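DegV family protein (Corynebacterium glutamicum, PDB 3EGL) binds long-chain fatty acids such as palmitate and may play a role in lipid transport or fatty acid metabolism. Local coordinates at residues V6-D11 / L24-I29; E49-Y54 / V83-V88; E138-L143 / V258-A263. All blocks are in the same frame, centred on the assembly; numbering follows the deposited sequence. Where two conformers were deposited one is given.

Interaction 1. Residues V6-D11 / L24-I29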
ATOM      1  N   VAL A   6       4.702   2.703  21.244  1.00 27.42           N
ATOM      2  CA  VAL A   6       3.871   1.826  20.452  1.00 25.59           C
ATOM      3  C   VAL A   6       4.673   1.295  19.257  1.00 25.02           C
ATOM      4  O   VAL A   6       5.495   2.011  18.675  1.00 24.93           O
ATOM      5  CB  VAL A   6       2.636   2.589  19.949  1.00 25.76           C
ATOM      6  CG1 VAL A   6       2.038   1.900  18.729  1.00 22.46           C
ATOM      7  CG2 VAL A   6       1.647   2.811  21.118  1.00 24.02           C
ATOM      8  N   ARG A   7       4.449   0.036  18.907  1.00 23.79           N
ATOM      9  CA  ARG A   7       5.222  -0.572  17.847  1.00 23.50           C
ATOM     10  C   ARG A   7       4.366  -0.733  16.604  1.00 23.04           C
ATOM     11  O   ARG A   7       3.212  -1.158  16.710  1.00 22.78           O
ATOM     12  CB  ARG A   7       5.780  -1.928  18.281  1.00 23.91           C
ATOM     13  CG  ARG A   7       6.731  -1.889  19.482  1.00 23.47           C
ATOM     14  CD  ARG A   7       7.807  -2.911  19.247  1.00 26.73           C
ATOM     15  NE  ARG A   7       9.034  -2.209  19.036  1.00 34.29           N
ATOM     16  CZ  ARG A   7       9.861  -2.321  18.013  1.00 34.56           C
ATOM     17  NH1 ARG A   7       9.657  -3.160  17.028  1.00 35.86           N
ATOM     18  NH2 ARG A   7      10.926  -1.555  18.016  1.00 34.92           N
ATOM     19  N   VAL A   8       4.939  -0.411  15.444  1.00 21.94           N
ATOM     20  CA  VAL A   8       4.203  -0.460  14.183  1.00 22.03           C
ATOM     21  C   VAL A   8       4.655  -1.615  13.291  1.00 21.89           C
ATOM     22  O   VAL A   8       5.852  -1.872  13.133  1.00 21.52           O
ATOM     23  CB  VAL A   8       4.324   0.875  13.430  1.00 23.01           C
ATOM     24  CG1 VAL A   8       3.568   0.833  12.070  1.00 21.69           C
ATOM     25  CG2 VAL A   8       3.798   2.024  14.315  1.00 21.33           C
ATOM     26  N   ILE A   9       3.676  -2.320  12.735  1.00 22.40           N
ATOM     27  CA  ILE A   9       3.915  -3.496  11.895  1.00 23.27           C
ATOM     28  C   ILE A   9       3.103  -3.351  10.635  1.00 23.08           C
ATOM     29  O   ILE A   9       1.914  -3.013  10.696  1.00 23.15           O
ATOM     30  CB  ILE A   9       3.456  -4.814  12.577  1.00 23.56           C
ATOM     31  CG1 ILE A   9       4.065  -4.936  13.980  1.00 28.47           C
ATOM     32  CG2 ILE A   9       3.873  -6.045  11.747  1.00 22.47           C
ATOM     33  CD1 ILE A   9       3.803  -6.346  14.682  1.00 31.53           C
ATOM     34  N   VAL A  10       3.750  -3.623   9.502  1.00 23.19           N
ATOM     35  CA  VAL A  10       3.078  -3.699   8.201  1.00 22.86           C
ATOM     36  C   VAL A  10       3.508  -5.010   7.552  1.00 23.68           C
ATOM     37  O   VAL A  10       4.357  -5.716   8.069  1.00 23.38           O
ATOM     38  CB  VAL A  10       3.461  -2.518   7.204  1.00 22.35           C
ATOM     39  CG1 VAL A  10       3.148  -1.190   7.785  1.00 20.63           C
ATOM     40  CG2 VAL A  10       4.938  -2.564   6.827  1.00 19.69           C
ATOM     41  N   ASP A  11       2.921  -5.310   6.399  1.00 24.08           N
ATOM     42  CA  ASP A  11       3.378  -6.426   5.612  1.00 24.30           C
ATOM     43  C   ASP A  11       4.161  -5.847   4.415  1.00 24.36           C
ATOM     44  O   ASP A  11       4.279  -4.603   4.282  1.00 23.63           O
ATOM     45  CB  ASP A  11       2.219  -7.354   5.239  1.00 23.47           C
ATOM     46  CG  ASP A  11       1.127  -6.662   4.395  1.00 27.20           C
ATOM     47  OD1 ASP A  11       1.443  -6.328   3.226  1.00 29.22           O
ATOM     48  OD2 ASP A  11      -0.046  -6.492   4.876  1.00 26.19           O
ATOM     49  N   LEU A  24      13.023   3.702  10.956  1.00 31.38           N
ATOM     50  CA  LEU A  24      11.853   4.056  11.790  1.00 30.32           C
ATOM     51  C   LEU A  24      11.382   2.940  12.702  1.00 29.32           C
ATOM     52  O   LEU A  24      10.379   3.082  13.386  1.00 28.81           O
ATOM     53  CB  LEU A  24      10.668   4.538  10.949  1.00 30.71           C
ATOM     54  CG  LEU A  24      10.951   5.479   9.771  1.00 32.17           C
ATOM     55  CD1 LEU A  24       9.648   5.771   9.043  1.00 31.04           C
ATOM     56  CD2 LEU A  24      11.620   6.762  10.229  1.00 30.47           C
ATOM     57  N   ASP A  25      12.084   1.814  12.689  1.00 28.48           N
ATOM     58  CA  ASP A  25      11.734   0.693  13.563  1.00 27.66           C
ATOM     59  C   ASP A  25      10.303   0.151  13.291  1.00 26.83           C
ATOM     60  O   ASP A  25       9.527  -0.217  14.208  1.00 25.99           O
ATOM     61  CB  ASP A  25      11.908   1.117  15.005  1.00 27.63           C
ATOM     62  CG  ASP A  25      12.142  -0.042  15.923  1.00 29.83           C
ATOM     63  OD1 ASP A  25      12.297  -1.190  15.465  1.00 35.30           O
ATOM     64  OD2 ASP A  25      12.181   0.187  17.142  1.00 33.43           O
ATOM     65  N   ILE A  26       9.952   0.133  12.011  1.00 25.53           N
ATOM     66  CA  ILE A  26       8.708  -0.464  11.590  1.00 24.51           C
ATOM     67  C   ILE A  26       9.020  -1.929  11.248  1.00 24.27           C
ATOM     68  O   ILE A  26       9.945  -2.202  10.489  1.00 22.73           O
ATOM     69  CB  ILE A  26       8.138   0.283  10.363  1.00 24.52           C
ATOM     70  CG1 ILE A  26       7.757   1.716  10.771  1.00 23.66           C
ATOM     71  CG2 ILE A  26       6.934  -0.459   9.756  1.00 23.38           C
ATOM     72  CD1 ILE A  26       7.341   2.602   9.612  1.00 20.49           C
ATOM     73  N   THR A  27       8.241  -2.848  11.815  1.00 23.41           N
ATOM     74  CA  THR A  27       8.420  -4.256  11.539  1.00 23.30           C
ATOM     75  C   THR A  27       7.694  -4.579  10.225  1.00 24.12           C
ATOM     76  O   THR A  27       6.499  -4.225  10.046  1.00 24.71           O
ATOM     77  CB  THR A  27       7.843  -5.120  12.697  1.00 22.70           C
ATOM     78  OG1 THR A  27       8.430  -4.707  13.934  1.00 23.61           O
ATOM     79  CG2 THR A  27       8.140  -6.611  12.503  1.00 20.56           C
ATOM     80  N   VAL A  28       8.418  -5.234   9.313  1.00 23.74           N
ATOM     81  CA  VAL A  28       7.836  -5.698   8.044  1.00 23.50           C
ATOM     82  C   VAL A  28       7.639  -7.249   8.021  1.00 23.57           C
ATOM     83  O   VAL A  28       8.585  -7.989   8.238  1.00 22.71           O
ATOM     84  CB  VAL A  28       8.692  -5.188   6.848  1.00 24.15           C
ATOM     85  CG1 VAL A  28       8.086  -5.627   5.485  1.00 19.60           C
ATOM     86  CG2 VAL A  28       8.864  -3.633   6.944  1.00 20.37           C
ATOM     87  N   ILE A  29       6.416  -7.733   7.801  1.00 23.69           N
ATOM     88  CA  ILE A  29       6.227  -9.185   7.599  1.00 25.10           C
ATOM     89  C   ILE A  29       5.972  -9.445   6.142  1.00 25.13           C
ATOM     90  O   ILE A  29       5.053  -8.853   5.568  1.00 26.21           O
ATOM     91  CB  ILE A  29       4.983  -9.762   8.351  1.00 25.84           C
ATOM     92  CG1 ILE A  29       4.829  -9.122   9.700  1.00 27.52           C
ATOM     93  CG2 ILE A  29       5.104 -11.312   8.514  1.00 22.72           C
ATOM     94  CD1 ILE A  29       3.486  -9.387  10.252  1.00 36.34           C
TER
HETATM   95  O   HOH W   1       7.721  -2.288  14.913  1.00 20.77           O
HETATM   96  O   HOH W   2       7.384   0.981  15.281  1.00 33.15           O

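Interaction 2. Residues E49-Y54 / V83-V88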
ATOM      1  N   GLU A  49       0.997 -17.000  11.778  1.00 21.54           N
ATOM      2  CA  GLU A  49       2.221 -16.251  11.579  1.00 22.93           C
ATOM      3  C   GLU A  49       2.011 -14.886  12.169  1.00 22.35           C
ATOM      4  O   GLU A  49       2.974 -14.270  12.593  1.00 21.74           O
ATOM      5  CB  GLU A  49       2.555 -16.021  10.090  1.00 22.89           C
ATOM      6  CG  GLU A  49       2.642 -17.218   9.206  1.00 30.42           C
ATOM      7  CD  GLU A  49       2.793 -16.749   7.742  1.00 40.90           C
ATOM      8  OE1 GLU A  49       1.785 -16.707   6.973  1.00 39.88           O
ATOM      9  OE2 GLU A  49       3.930 -16.311   7.402  1.00 47.24           O
ATOM     10  N   LEU A  50       0.778 -14.380  12.123  1.00 21.93           N
ATOM     11  CA  LEU A  50       0.531 -13.074  12.700  1.00 22.05           C
ATOM     12  C   LEU A  50       0.546 -13.126  14.232  1.00 21.68           C
ATOM     13  O   LEU A  50       1.086 -12.212  14.876  1.00 22.09           O
ATOM     14  CB  LEU A  50      -0.754 -12.446  12.147  1.00 22.59           C
ATOM     15  CG  LEU A  50      -0.613 -11.973  10.692  1.00 22.84           C
ATOM     16  CD1 LEU A  50      -1.969 -11.695  10.063  1.00 19.61           C
ATOM     17  CD2 LEU A  50       0.281 -10.708  10.655  1.00 20.60           C
ATOM     18  N   ALA A  51       0.008 -14.204  14.817  1.00 20.54           N
ATOM     19  CA  ALA A  51       0.052 -14.348  16.264  1.00 20.31           C
ATOM     20  C   ALA A  51       1.515 -14.269  16.729  1.00 21.17           C
ATOM     21  O   ALA A  51       1.826 -13.552  17.682  1.00 21.44           O
ATOM     22  CB  ALA A  51      -0.586 -15.640  16.735  1.00 18.00           C
ATOM     23  N   ALA A  52       2.399 -14.979  16.025  1.00 21.60           N
ATOM     24  CA  ALA A  52       3.818 -15.015  16.357  1.00 22.31           C
ATOM     25  C   ALA A  52       4.430 -13.645  16.172  1.00 23.19           C
ATOM     26  O   ALA A  52       5.153 -13.140  17.031  1.00 24.63           O
ATOM     27  CB  ALA A  52       4.552 -16.044  15.498  1.00 21.57           C
ATOM     28  N   SER A  53       4.098 -13.018  15.071  1.00 22.93           N
ATOM     29  CA  SER A  53       4.706 -11.786  14.747  1.00 24.30           C
ATOM     30  C   SER A  53       4.289 -10.673  15.759  1.00 24.28           C
ATOM     31  O   SER A  53       5.132  -9.882  16.228  1.00 23.42           O
ATOM     32  CB  SER A  53       4.255 -11.449  13.357  1.00 24.17           C
ATOM     33  OG  SER A  53       4.962 -10.344  12.938  1.00 31.16           O
ATOM     34  N   TYR A  54       3.005 -10.662  16.121  1.00 23.79           N
ATOM     35  CA  TYR A  54       2.456  -9.663  17.052  1.00 23.08           C
ATOM     36  C   TYR A  54       2.974  -9.886  18.481  1.00 23.89           C
ATOM     37  O   TYR A  54       3.251  -8.923  19.212  1.00 22.99           O
ATOM     38  CB  TYR A  54       0.909  -9.718  17.066  1.00 22.31           C
ATOM     39  CG  TYR A  54       0.210  -9.354  15.744  1.00 20.12           C
ATOM     40  CD1 TYR A  54       0.896  -8.688  14.731  1.00 19.67           C
ATOM     41  CD2 TYR A  54      -1.161  -9.632  15.556  1.00 18.74           C
ATOM     42  CE1 TYR A  54       0.264  -8.336  13.535  1.00 19.57           C
ATOM     43  CE2 TYR A  54      -1.828  -9.274  14.396  1.00 17.58           C
ATOM     44  CZ  TYR A  54      -1.107  -8.630  13.387  1.00 19.70           C
ATOM     45  OH  TYR A  54      -1.721  -8.304  12.228  1.00 19.03           O
ATOM     46  N   VAL A  83      -7.135 -10.110  12.327  0.50 20.14           N
ATOM     47  CA  VAL A  83      -8.192  -9.912  13.299  0.50 20.35           C
ATOM     48  C   VAL A  83      -8.313 -11.135  14.205  0.50 20.31           C
ATOM     49  O   VAL A  83      -8.519 -10.997  15.408  0.50 21.08           O
ATOM     50  CB  VAL A  83      -9.524  -9.642  12.576  0.50 20.56           C
ATOM     51  CG1 VAL A  83     -10.666 -10.061  13.438  0.50 21.76           C
ATOM     52  CG2 VAL A  83      -9.626  -8.163  12.141  0.50 19.84           C
ATOM     53  N   THR A  84      -8.164 -12.326  13.626  1.00 20.09           N
ATOM     54  CA  THR A  84      -8.110 -13.572  14.385  1.00 19.62           C
ATOM     55  C   THR A  84      -6.873 -13.575  15.311  1.00 19.86           C
ATOM     56  O   THR A  84      -7.005 -13.878  16.494  1.00 19.53           O
ATOM     57  CB  THR A  84      -8.071 -14.788  13.429  1.00 20.51           C
ATOM     58  OG1 THR A  84      -9.189 -14.716  12.522  1.00 20.25           O
ATOM     59  CG2 THR A  84      -8.108 -16.104  14.213  1.00 18.72           C
ATOM     60  N   ALA A  85      -5.683 -13.217  14.798  1.00 19.36           N
ATOM     61  CA  ALA A  85      -4.476 -13.204  15.675  1.00 19.72           C
ATOM     62  C   ALA A  85      -4.575 -12.150  16.787  1.00 20.02           C
ATOM     63  O   ALA A  85      -4.183 -12.402  17.933  1.00 19.71           O
ATOM     64  CB  ALA A  85      -3.173 -13.016  14.874  1.00 18.10           C
ATOM     65  N   ALA A  86      -5.086 -10.964  16.443  1.00 19.84           N
ATOM     66  CA  ALA A  86      -5.235  -9.898  17.430  1.00 20.31           C
ATOM     67  C   ALA A  86      -6.151 -10.317  18.614  1.00 20.97           C
ATOM     68  O   ALA A  86      -5.901  -9.933  19.747  1.00 21.65           O
ATOM     69  CB  ALA A  86      -5.718  -8.628  16.791  1.00 19.12           C
ATOM     70  N   ALA A  87      -7.157 -11.147  18.365  1.00 21.40           N
ATOM     71  CA  ALA A  87      -8.096 -11.519  19.405  1.00 22.14           C
ATOM     72  C   ALA A  87      -7.446 -12.494  20.385  1.00 23.66           C
ATOM     73  O   ALA A  87      -8.068 -12.939  21.351  1.00 24.24           O
ATOM     74  CB  ALA A  87      -9.342 -12.121  18.789  1.00 20.73           C
ATOM     75  N   VAL A  88      -6.207 -12.868  20.127  1.00 24.83           N
ATOM     76  CA  VAL A  88      -5.561 -13.826  20.995  1.00 26.59           C
ATOM     77  C   VAL A  88      -4.881 -13.070  22.179  1.00 26.51           C
ATOM     78  O   VAL A  88      -4.549 -13.664  23.187  1.00 26.71           O
ATOM     79  CB  VAL A  88      -4.595 -14.742  20.162  1.00 26.77           C
ATOM     80  CG1 VAL A  88      -3.151 -14.414  20.423  1.00 29.07           C
ATOM     81  CG2 VAL A  88      -4.784 -16.139  20.530  1.00 29.04           C
TER

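Interaction 3. Residues E138-L143 / V258-A263. With PLM (palmitic acid), chain D.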
ATOM      1  N   GLU A 138      -4.722   8.404  -2.139  1.00 26.26           N
ATOM      2  CA  GLU A 138      -5.229   7.766  -3.332  1.00 26.42           C
ATOM      3  C   GLU A 138      -4.129   6.861  -3.827  1.00 26.39           C
ATOM      4  O   GLU A 138      -2.960   7.098  -3.580  1.00 25.79           O
ATOM      5  CB  GLU A 138      -5.571   8.787  -4.424  1.00 26.02           C
ATOM      6  CG  GLU A 138      -6.573   9.905  -4.053  1.00 27.80           C
ATOM      7  CD  GLU A 138      -8.012   9.416  -3.934  1.00 29.16           C
ATOM      8  OE1 GLU A 138      -8.262   8.261  -4.322  1.00 27.96           O
ATOM      9  OE2 GLU A 138      -8.888  10.176  -3.449  1.00 30.94           O
ATOM     10  N   THR A 139      -4.523   5.824  -4.555  1.00 27.70           N
ATOM     11  CA  THR A 139      -3.575   4.876  -5.142  1.00 27.61           C
ATOM     12  C   THR A 139      -4.009   4.609  -6.574  1.00 27.71           C
ATOM     13  O   THR A 139      -5.118   4.097  -6.816  1.00 26.91           O
ATOM     14  CB  THR A 139      -3.500   3.547  -4.297  1.00 27.60           C
ATOM     15  OG1 THR A 139      -3.000   3.846  -2.983  1.00 28.26           O
ATOM     16  CG2 THR A 139      -2.584   2.496  -4.933  1.00 26.70           C
ATOM     17  N   TRP A 140      -3.127   4.960  -7.508  1.00 27.26           N
ATOM     18  CA  TRP A 140      -3.309   4.634  -8.912  1.00 27.98           C
ATOM     19  C   TRP A 140      -2.216   3.681  -9.376  1.00 28.61           C
ATOM     20  O   TRP A 140      -1.110   3.697  -8.829  1.00 29.57           O
ATOM     21  CB  TRP A 140      -3.253   5.885  -9.793  1.00 27.15           C
ATOM     22  CG  TRP A 140      -4.331   6.902  -9.577  1.00 27.47           C
ATOM     23  CD1 TRP A 140      -5.555   6.904 -10.141  1.00 27.21           C
ATOM     24  CD2 TRP A 140      -4.262   8.106  -8.766  1.00 27.80           C
ATOM     25  NE1 TRP A 140      -6.260   8.022  -9.756  1.00 26.87           N
ATOM     26  CE2 TRP A 140      -5.496   8.778  -8.915  1.00 25.48           C
ATOM     27  CE3 TRP A 140      -3.276   8.682  -7.947  1.00 25.95           C
ATOM     28  CZ2 TRP A 140      -5.784  10.002  -8.277  1.00 23.82           C
ATOM     29  CZ3 TRP A 140      -3.566   9.910  -7.318  1.00 24.52           C
ATOM     30  CH2 TRP A 140      -4.820  10.536  -7.481  1.00 23.27           C
ATOM     31  N   ILE A 141      -2.520   2.855 -10.382  1.00 28.74           N
ATOM     32  CA  ILE A 141      -1.522   1.931 -10.962  1.00 28.96           C
ATOM     33  C   ILE A 141      -1.641   1.946 -12.472  1.00 28.19           C
ATOM     34  O   ILE A 141      -2.744   1.838 -13.039  1.00 27.31           O
ATOM     35  CB  ILE A 141      -1.706   0.449 -10.506  1.00 30.00           C
ATOM     36  CG1 ILE A 141      -2.033   0.367  -9.027  1.00 32.84           C
ATOM     37  CG2 ILE A 141      -0.424  -0.426 -10.784  1.00 30.10           C
ATOM     38  CD1 ILE A 141      -2.639  -0.983  -8.667  1.00 37.35           C
ATOM     39  N   TYR A 142      -0.484   2.122 -13.099  1.00 27.53           N
ATOM     40  CA  TYR A 142      -0.308   1.973 -14.524  1.00 26.89           C
ATOM     41  C   TYR A 142       0.160   0.554 -14.758  1.00 27.51           C
ATOM     42  O   TYR A 142       1.168   0.093 -14.157  1.00 26.72           O
ATOM     43  CB  TYR A 142       0.765   2.926 -15.072  1.00 26.57           C
ATOM     44  CG  TYR A 142       1.240   2.556 -16.475  1.00 26.30           C
ATOM     45  CD1 TYR A 142       0.424   2.789 -17.602  1.00 26.53           C
ATOM     46  CD2 TYR A 142       2.482   1.938 -16.679  1.00 27.15           C
ATOM     47  CE1 TYR A 142       0.841   2.438 -18.895  1.00 27.06           C
ATOM     48  CE2 TYR A 142       2.913   1.570 -17.984  1.00 26.82           C
ATOM     49  CZ  TYR A 142       2.078   1.829 -19.074  1.00 28.55           C
ATOM     50  OH  TYR A 142       2.482   1.496 -20.332  1.00 29.89           O
ATOM     51  N   LEU A 143      -0.573  -0.124 -15.642  1.00 27.57           N
ATOM     52  CA  LEU A 143      -0.220  -1.459 -16.069  1.00 28.04           C
ATOM     53  C   LEU A 143       0.304  -1.405 -17.478  1.00 27.49           C
ATOM     54  O   LEU A 143      -0.339  -0.891 -18.393  1.00 28.01           O
ATOM     55  CB  LEU A 143      -1.424  -2.418 -15.945  1.00 28.18           C
ATOM     56  CG  LEU A 143      -1.924  -2.404 -14.496  1.00 29.58           C
ATOM     57  CD1 LEU A 143      -3.278  -3.058 -14.349  1.00 32.27           C
ATOM     58  CD2 LEU A 143      -0.908  -3.038 -13.546  1.00 28.68           C
ATOM     59  N   VAL A 258       1.360   5.106  -8.304  1.00 25.90           N
ATOM     60  CA  VAL A 258       1.452   6.404  -7.663  1.00 24.97           C
ATOM     61  C   VAL A 258       0.616   6.336  -6.388  1.00 24.93           C
ATOM     62  O   VAL A 258      -0.594   6.157  -6.450  1.00 23.97           O
ATOM     63  CB  VAL A 258       0.917   7.524  -8.584  1.00 25.93           C
ATOM     64  CG1 VAL A 258       0.761   8.868  -7.812  1.00 24.85           C
ATOM     65  CG2 VAL A 258       1.841   7.719  -9.758  1.00 25.70           C
ATOM     66  N   SER A 259       1.277   6.432  -5.230  1.00 25.13           N
ATOM     67  CA  SER A 259       0.573   6.508  -3.937  1.00 24.73           C
ATOM     68  C   SER A 259       0.709   7.940  -3.487  1.00 25.28           C
ATOM     69  O   SER A 259       1.832   8.479  -3.414  1.00 25.60           O
ATOM     70  CB  SER A 259       1.194   5.578  -2.907  1.00 23.96           C
ATOM     71  OG  SER A 259       1.421   4.260  -3.430  1.00 24.87           O
ATOM     72  N   ALA A 260      -0.423   8.585  -3.227  1.00 24.74           N
ATOM     73  CA  ALA A 260      -0.397   9.998  -2.911  1.00 24.24           C
ATOM     74  C   ALA A 260      -1.144  10.278  -1.633  1.00 24.51           C
ATOM     75  O   ALA A 260      -2.192   9.677  -1.384  1.00 25.57           O
ATOM     76  CB  ALA A 260      -1.010  10.796  -4.056  1.00 23.23           C
ATOM     77  N   VAL A 261      -0.628  11.195  -0.827  1.00 23.83           N
ATOM     78  CA  VAL A 261      -1.367  11.670   0.347  1.00 24.09           C
ATOM     79  C   VAL A 261      -1.641  13.141   0.159  1.00 24.04           C
ATOM     80  O   VAL A 261      -0.715  13.889  -0.110  1.00 24.66           O
ATOM     81  CB  VAL A 261      -0.544  11.475   1.656  1.00 25.29           C
ATOM     82  CG1 VAL A 261      -1.353  11.986   2.909  1.00 22.15           C
ATOM     83  CG2 VAL A 261      -0.081   9.978   1.805  1.00 21.47           C
ATOM     84  N   PHE A 262      -2.896  13.554   0.279  1.00 24.45           N
ATOM     85  CA  PHE A 262      -3.319  14.908  -0.085  1.00 25.18           C
ATOM     86  C   PHE A 262      -3.658  15.732   1.146  1.00 26.74           C
ATOM     87  O   PHE A 262      -3.712  15.205   2.252  1.00 25.80           O
ATOM     88  CB  PHE A 262      -4.511  14.870  -1.040  1.00 24.78           C
ATOM     89  CG  PHE A 262      -4.205  14.211  -2.370  1.00 24.89           C
ATOM     90  CD1 PHE A 262      -3.760  14.972  -3.458  1.00 23.20           C
ATOM     91  CD2 PHE A 262      -4.354  12.835  -2.536  1.00 22.05           C
ATOM     92  CE1 PHE A 262      -3.462  14.371  -4.703  1.00 22.85           C
ATOM     93  CE2 PHE A 262      -4.069  12.211  -3.773  1.00 23.39           C
ATOM     94  CZ  PHE A 262      -3.619  12.990  -4.873  1.00 24.15           C
ATOM     95  N   ALA A 263      -3.872  17.032   0.934  1.00 29.32           N
ATOM     96  CA  ALA A 263      -4.262  17.969   1.995  1.00 31.79           C
ATOM     97  C   ALA A 263      -5.616  17.596   2.573  1.00 33.47           C
ATOM     98  O   ALA A 263      -5.790  17.611   3.779  1.00 34.42           O
ATOM     99  CB  ALA A 263      -4.286  19.418   1.474  1.00 30.75           C
TER
HETATM  100  C1  PLM D 275      -2.253 -12.487  -1.325  1.00 33.86           C
HETATM  101  O1  PLM D 275      -3.272 -12.259  -0.649  1.00 34.50           O
HETATM  102  O2  PLM D 275      -2.237 -13.505  -2.036  1.00 35.94           O
HETATM  103  C2  PLM D 275      -1.065 -11.571  -1.337  1.00 32.48           C
HETATM  104  C3  PLM D 275      -1.494 -10.236  -1.939  1.00 32.61           C
HETATM  105  C4  PLM D 275      -1.628 -10.194  -3.440  1.00 29.76           C
HETATM  106  C5  PLM D 275      -2.491  -8.970  -3.738  1.00 29.72           C
HETATM  107  C6  PLM D 275      -2.587  -8.670  -5.212  1.00 29.49           C
HETATM  108  C7  PLM D 275      -3.496  -7.476  -5.400  1.00 33.51           C
HETATM  109  C8  PLM D 275      -3.366  -6.795  -6.770  1.00 35.50           C
HETATM  110  C9  PLM D 275      -2.074  -5.977  -6.844  1.00 39.16           C
HETATM  111  CA  PLM D 275      -2.142  -4.855  -7.891  1.00 42.05           C
HETATM  112  CB  PLM D 275      -0.765  -4.354  -8.308  1.00 42.46           C
HETATM  113  CC  PLM D 275       0.109  -3.741  -7.204  1.00 43.38           C
HETATM  114  CD  PLM D 275      -0.113  -2.241  -7.108  1.00 43.65           C
HETATM  115  CE  PLM D 275       1.089  -1.495  -6.563  1.00 41.57           C
HETATM  116  CF  PLM D 275       0.793  -0.914  -5.176  1.00 41.04           C
HETATM  117  CG  PLM D 275       0.315   0.536  -5.189  1.00 36.32           C
HETATM  118  O   HOH W   3      -0.714   3.157  -2.239  1.00 23.60           O

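Interaction 1. Residues V6-D11 / L24-I29
Arg7 and Asp25 face each other at the start of a parallel strand pair, the two arms of the beta-alpha-beta unit made by strand 7-11, helix 18-23 and the strand that follows. The salt bridge they form is modelled too short for its details to be trusted, although Asp25 OD2 does lie at the edge of the guanidinium. Asp25 also ends helix 18-23 in a Schellman motif. Here the backbones have not yet closed, and water fills the gap: one molecule accepts from Val8 N and donates to Asp25 O, while a second donates to Val8 O at 2.6 Å and to Asp25 O, and accepts from Thr27 OG1. From Val8 onward the strands bond directly. Thr27 N reaches Val8 O at 2.9 Å with an N-H...O angle of 162°. Ile9 lies beside Thr27, both side chains pointing the same way, and its CG2 branch, anti to the backbone N, reaches Ile29 CD1 at 3.7 Å. On the other face, which helix 104-116 covers, Val10 CG2 touches both Ile26 CG2 and Val28 CG2, each 4.1 Å away. Val10 also uses both its backbone groups: its N donates to Thr27 O at 166°, and its O accepts from Ile29 N. Asp11 turns its carboxylate away from the neighbouring strand, with CG between the backbone N and carbonyl carbon (chi1 61°); OD1 bonds to Ser13 OG, and OD2 takes hydrogen bonds from His70 ND1 and Ile71 N. Its CB stays 3.2 Å from Ile29 O.

Interaction 2. Residues E49-Y54 / V83-V88
Ala85 CB is the point on which this contact closes, pointing at helix 47-60, 3.4 Å from Ala51 N and 3.7 Å from Leu50 CB. Methyl groups at both positions let the main chains come close, the CA atoms of Ala51 and Ala85 being 4.7 Å apart. Tyr54, one turn after Leu50, bounds the same site, its CD2 4.0 Å from Ala85 CB. The methyl stands oblique to the phenol ring, whereas Ala86 N lies at the ring's edge, near its plane. One face of that ring rests on Leu50 CB, 4.0 Å above the plane and offset toward the rim. With CG anti to the carbonyl carbon (chi1 -64°), Tyr54 extends along the junction, where its OH is hydrogen-bonded to His70 NE2. Both helices belong to the part of the DegV fold built on the mixed sheet with strands 26-35, 7-11, 66-69 and 94-97; Leu50 also packs on Ile29, while Tyr54 and Ala86 reach Val94. No hydrogen bond links 49-54 to 83-88, and the buried surface is small, 191 Å². The solvent side is looser. Ala51 CB, partly exposed, comes within 4.1 Å of Ala85 CB, and the exposed Ala52 points away from the second helix. Val83 likewise turns outward. Helix 78-86 ends beyond the tight point, where Val88, exposed though directed toward the first helix, comes no nearer than 4.7 Å, from its CG1 to Ala51 CB.

Interaction 3. Residues E138-L143 / V258-A263
Glu138 and Trp140 pair with Ala260 and Val258 as the hydrogen-bonded pairs of an antiparallel ladder inside the six-stranded mixed sheet of this DegV protein. Four backbone bonds of 2.9 to 3.0 Å close it, Ala260 N to Glu138 O being the straightest at 172°. On the Trp140 face, Phe262 CZ meets the indole at its edge, 3.8 Å from CH2, while CE3 makes plain apolar contact with Val258 CG1 at 4.0 Å. Phe262 CE2 also lies 3.4 Å from Glu138 CG, which approaches the ring obliquely. Glu138 CB, in turn, covers one face of the indole, 3.6 Å above its plane and offset toward the rim. A bend at chi2 (-73°) carries the Glu138 carboxylate past this hydrocarbon packing to salt bridges with Arg173 and Arg202, which probably keep it charged though buried. Helix 196-203 backs the indole through Leu198 and Ala199. The other face of the sheet, with Thr139 and Ser259, meets the fatty acid, whose carboxylate end is bound by Ser76 and Thr42: Ile141 CD1 and Thr139 CG2 touch its tail, the latter 3.5 Å from CG, the palmitate's terminal carbon. Thr139 OG1 shares a water with Ser259 OG, 2.7 Å from the latter.

How the interactions relate
Interactions 1 and 2 belong to the same layered region: Ile29 CD1 packs on Leu50 CD2 at 3.5 Å, and Ile9 CD1 on Tyr54 CD1 at 3.7 Å, so helix 47-60 covers the sheet that interaction 1 helps to build. Interaction 3 lies on the opposite side of the chain's centre, in the other sheet, with its nearest atoms about 12 Å from interaction 1. Its touching residues are all buried; interaction 1 is partly buried, with a hydrated end, and interaction 2 is a small buried contact with exposed flanks. Both sheet contacts rest on backbone hydrogen bonds, parallel or antiparallel; interaction 2 has none across it and rests mainly on apolar packing. Direct contact with palmitate belongs to interaction 3.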